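Local coordinates for protein protease Do-like 8, chloroplastic (Arabidopsis thaliana, PDB 4IC6) that is probably a serine protease of the chloroplast thylakoid, a member of the HtrA (Deg) family in peptidase family S1C, at residues D97-V102 with A128-D133. The protein carries 1 engineered substitution. Numbering follows the deposited sequence.
Sequences DVVGRV and AVLKVD
The two methyls of Leu130 part across a beta bulge: one meets Val99, in the bulge, and the other meets Val102, two residues past Gly100. Val99 and Gly100 together face Gly116 of strand 111-122, which makes this a classic bulge. CD2 of Leu130 lies 3.5 Å from CG2 of Val99. CD1 of Leu130 lies 4.0 Å from CG2 of Val102. Of the two residues between these valines, Gly100 has no side chain and Arg101 points its side chain away from Leu130. The leucine's CG is turned anti to the carbonyl carbon, beside the backbone N (chi1 -53°). From there CD1 reaches Val102 and CD2 reaches Val99.

Strands 98-105 and 127-131 are not neighbours in the sheet. Strand 111-122 lies between them and runs antiparallel to both. All three belong to the first of the two six-stranded barrels of the chymotrypsin-like protease fold. The contact is made by side chains alone, which pack inside the barrel, over the strand between them.

Further along, Val132 approaches Val102. A single methyl, Val132 CG2, does the touching, 3.8 Å from CB of Val102. Both methyls of Val102 also lie near it, and Val102 CG2 is 4.0 Å from that same Val132 CG2. All four touching residues are buried. Ile85 packs against both Val99 and Leu130, while Phe114 of the intervening strand touches Val132.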
loop_
_atom_site.group_PDB
_atom_site.type_symbol
_atom_site.label_atom_id
_atom_site.label_comp_id
_atom_site.label_asym_id
_atom_site.label_seq_id
_atom_site.Cartn_x
_atom_site.Cartn_y
_atom_site.Cartn_z
ATOM N N ASP A 97 17.448 -16.507 33.358
ATOM C CA ASP A 97 16.554 -17.221 32.443
ATOM C C ASP A 97 17.177 -17.406 31.068
ATOM O O ASP A 97 17.788 -16.481 30.536
ATOM C CB ASP A 97 15.232 -16.460 32.293
ATOM C CG ASP A 97 14.378 -16.548 33.534
ATOM O OD1 ASP A 97 14.850 -17.175 34.506
ATOM O OD2 ASP A 97 13.252 -15.999 33.542
ATOM N N VAL A 98 17.009 -18.596 30.491
ATOM C CA VAL A 98 17.428 -18.832 29.106
ATOM C C VAL A 98 16.464 -18.153 28.127
ATOM O O VAL A 98 15.314 -18.571 27.980
ATOM C CB VAL A 98 17.507 -20.338 28.778
ATOM C CG1 VAL A 98 17.840 -20.544 27.299
ATOM C CG2 VAL A 98 18.537 -21.025 29.659
ATOM N N VAL A 99 16.931 -17.111 27.451
ATOM C CA VAL A 99 16.070 -16.368 26.547
ATOM C C VAL A 99 16.514 -16.523 25.101
ATOM O O VAL A 99 15.819 -16.102 24.177
ATOM C CB VAL A 99 16.069 -14.871 26.879
ATOM C CG1 VAL A 99 15.522 -14.647 28.287
ATOM C CG2 VAL A 99 17.467 -14.300 26.726
ATOM N N GLY A 100 17.679 -17.125 24.906
ATOM C CA GLY A 100 18.204 -17.278 23.567
ATOM C C GLY A 100 18.979 -18.556 23.352
ATOM O O GLY A 100 19.529 -19.134 24.295
ATOM N N ARG A 101 19.000 -19.010 22.101
ATOM C CA ARG A 101 19.941 -20.031 21.670
ATOM C C ARG A 101 21.053 -19.298 20.931
ATOM O O ARG A 101 20.799 -18.595 19.949
ATOM C CB ARG A 101 19.262 -21.064 20.766
ATOM N N VAL A 102 22.284 -19.440 21.410
ATOM C CA VAL A 102 23.394 -18.716 20.811
ATOM C C VAL A 102 24.319 -19.629 20.012
ATOM O O VAL A 102 24.832 -20.630 20.530
ATOM C CB VAL A 102 24.215 -17.959 21.868
ATOM C CG1 VAL A 102 25.294 -17.139 21.203
ATOM C CG2 VAL A 102 23.295 -17.062 22.724
ATOM N N ALA A 128 21.093 -5.525 24.953
ATOM C CA ALA A 128 20.855 -6.652 25.859
ATOM C C ALA A 128 22.151 -7.415 26.000
ATOM O O ALA A 128 22.973 -7.427 25.082
ATOM C CB ALA A 128 19.766 -7.563 25.315
ATOM N N VAL A 129 22.338 -8.046 27.155
ATOM C CA VAL A 129 23.526 -8.839 27.385
ATOM C C VAL A 129 23.120 -10.253 27.796
ATOM O O VAL A 129 22.313 -10.428 28.705
ATOM C CB VAL A 129 24.411 -8.194 28.475
ATOM C CG1 VAL A 129 25.669 -9.039 28.724
ATOM C CG2 VAL A 129 24.798 -6.783 28.061
ATOM N N LEU A 130 23.660 -11.248 27.097
ATOM C CA LEU A 130 23.441 -12.646 27.458
ATOM C C LEU A 130 24.734 -13.232 28.014
ATOM O O LEU A 130 25.810 -12.630 27.910
ATOM C CB LEU A 130 22.968 -13.476 26.262
ATOM C CG LEU A 130 21.751 -12.974 25.479
ATOM C CD1 LEU A 130 21.366 -14.007 24.435
ATOM C CD2 LEU A 130 20.584 -12.713 26.404
ATOM N N LYS A 131 24.627 -14.411 28.599
ATOM C CA LYS A 131 25.796 -15.071 29.150
ATOM C C LYS A 131 25.776 -16.512 28.682
ATOM O O LYS A 131 24.779 -17.219 28.860
ATOM C CB LYS A 131 25.784 -14.962 30.671
ATOM C CG LYS A 131 26.807 -15.790 31.402
ATOM C CD LYS A 131 28.216 -15.246 31.217
ATOM C CE LYS A 131 29.189 -16.066 32.085
ATOM N NZ LYS A 131 29.575 -15.347 33.327
ATOM N N VAL A 132 26.882 -16.928 28.070
ATOM C CA VAL A 132 27.045 -18.262 27.497
ATOM C C VAL A 132 28.084 -19.033 28.309
ATOM O O VAL A 132 29.061 -18.454 28.774
ATOM C CB VAL A 132 27.506 -18.125 26.016
ATOM C CG1 VAL A 132 28.537 -19.153 25.657
ATOM C CG2 VAL A 132 26.313 -18.169 25.064
ATOM N N ASP A 133 27.876 -20.330 28.499
ATOM C CA ASP A 133 28.848 -21.157 29.217
ATOM C C ASP A 133 29.722 -21.931 28.214
ATOM O O ASP A 133 29.324 -22.985 27.718
ATOM C CB ASP A 133 28.120 -22.107 30.179
ATOM C CG ASP A 133 29.069 -23.004 30.953
ATOM O OD1 ASP A 133 30.287 -22.718 30.958
ATOM O OD2 ASP A 133 28.595 -23.996 31.561
#